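Local coordinates for methylated-DNA--protein-cysteine methyltransferase (PDB 1MGT) that repairs O6-methylguanine and O4-methylthymine in DNA by transferring the methyl group irreversibly to one of its own cysteines, a suicide reaction, at residues M1-E5 and I16-F20. Residues are numbered along the deposited sequence; the frame is centred on the assembly and turned at random.
Sequences MLSVE and IGVIF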
# COMPACT_ATOMS: atom_id res chain seq x y z
N MET A 1 -6.84 1.40 16.36
CA MET A 1 -7.38 2.76 16.14
C MET A 1 -7.37 3.08 14.62
O MET A 1 -6.60 2.41 13.91
CB MET A 1 -6.55 3.80 16.87
CG MET A 1 -6.64 3.73 18.41
SD MET A 1 -5.49 4.92 19.13
CE MET A 1 -4.06 3.85 19.40
N LEU A 2 -8.16 4.03 14.23
CA LEU A 2 -8.24 4.44 12.81
C LEU A 2 -8.16 5.94 12.68
O LEU A 2 -8.79 6.72 13.42
CB LEU A 2 -9.60 3.93 12.28
CG LEU A 2 -9.99 4.44 10.87
CD1 LEU A 2 -9.05 3.84 9.82
CD2 LEU A 2 -11.41 4.02 10.54
N SER A 3 -7.38 6.42 11.70
CA SER A 3 -7.23 7.82 11.41
C SER A 3 -7.58 7.99 9.92
O SER A 3 -7.07 7.20 9.12
CB SER A 3 -5.85 8.41 11.63
OG SER A 3 -5.47 8.33 12.98
N VAL A 4 -8.43 8.96 9.63
CA VAL A 4 -8.86 9.21 8.25
C VAL A 4 -8.65 10.68 7.92
O VAL A 4 -9.04 11.55 8.72
CB VAL A 4 -10.32 8.81 8.04
CG1 VAL A 4 -10.89 9.30 6.72
CG2 VAL A 4 -10.48 7.28 8.10
N GLU A 5 -8.05 10.98 6.75
CA GLU A 5 -7.84 12.38 6.41
C GLU A 5 -7.92 12.56 4.89
O GLU A 5 -7.62 11.64 4.13
CB GLU A 5 -6.48 12.87 6.93
CG GLU A 5 -6.21 14.32 6.66
CD GLU A 5 -4.99 14.90 7.34
OE1 GLU A 5 -4.36 14.22 8.17
OE2 GLU A 5 -4.65 16.06 7.00
N ILE A 16 -7.12 9.12 2.80
CA ILE A 16 -6.19 8.10 3.28
C ILE A 16 -6.65 7.63 4.67
O ILE A 16 -6.97 8.49 5.50
CB ILE A 16 -4.76 8.64 3.33
CG1 ILE A 16 -4.23 8.92 1.90
CG2 ILE A 16 -3.81 7.66 4.01
CD1 ILE A 16 -2.89 9.67 1.94
N GLY A 17 -6.67 6.31 4.88
CA GLY A 17 -7.11 5.79 6.19
C GLY A 17 -5.96 4.93 6.72
O GLY A 17 -5.36 4.21 5.92
N VAL A 18 -5.63 5.03 7.99
CA VAL A 18 -4.55 4.26 8.58
C VAL A 18 -5.06 3.55 9.86
O VAL A 18 -5.62 4.23 10.72
CB VAL A 18 -3.34 5.13 8.95
CG1 VAL A 18 -2.21 4.25 9.53
CG2 VAL A 18 -2.78 5.89 7.73
N ILE A 19 -4.94 2.25 9.86
CA ILE A 19 -5.32 1.44 11.03
C ILE A 19 -4.02 1.31 11.81
O ILE A 19 -2.98 0.95 11.22
CB ILE A 19 -5.84 0.07 10.62
CG1 ILE A 19 -7.04 0.20 9.66
CG2 ILE A 19 -6.17 -0.72 11.88
CD1 ILE A 19 -7.56 -1.16 9.18
N PHE A 20 -4.01 1.62 13.10
CA PHE A 20 -2.75 1.52 13.83
C PHE A 20 -3.00 1.20 15.31
O PHE A 20 -4.10 1.41 15.81
CB PHE A 20 -1.99 2.86 13.77
CG PHE A 20 -2.70 4.03 14.40
CD1 PHE A 20 -2.33 4.43 15.70
CD2 PHE A 20 -3.67 4.72 13.74
CE1 PHE A 20 -2.97 5.50 16.30
CE2 PHE A 20 -4.33 5.79 14.34
CZ PHE A 20 -3.96 6.19 15.62
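M1-E5 and I16-F20 pair as the open end of an antiparallel beta hairpin, strands 2-9 and 12-20, whose second strand is the middle one of the three-stranded sheet in the RNase H-like N-terminal domain. The axes of the short segments come within 4.7 Å, their directions 167° apart. Six backbone hydrogen bonds join them, reciprocal between S3 and V18, between E5 and I16, and at the chain start between M1 and F20, where the terminal amino group, M1 N, lies 2.8 Å from F20 O. At the non-hydrogen-bonded pairs, L2 with I19 and V4 with G17, each CA makes a weaker CA-H...O contact with a carbonyl next to its partner, as I19 CA does with M1 O at 3.3 Å.

Apolar packing is heaviest at M1 and F20. The F20 ring leans across to the first strand, its CG set between the backbone N and the carbonyl carbon (chi1 62°). M1 CB lies over one face as a CH-pi contact, 3.9 Å from the ring centroid. Farther along, SD stands oblique to the ring, a Met-aromatic contact, and the bend at chi3 (-95°) carries M1 CE to 3.7 Å from F20 CE1. Replacing F20 with an alanine would probably leave the M1 side chain without its aromatic platform and open a gap beside S3. On the face bearing L2, V4 and I19, which packs against helix 33-49, L2 CD1 meets I19 CG1, while G17 has no side chain to set against V4.

S3, a buried residue, brings its hydroxyl to the F20 ring; OG is satisfied by hydrogen bonds with Q59 O and S61 OG. It meets the ring at its edge, near the ring plane, with S3 OG 3.1 Å from F20 CE2.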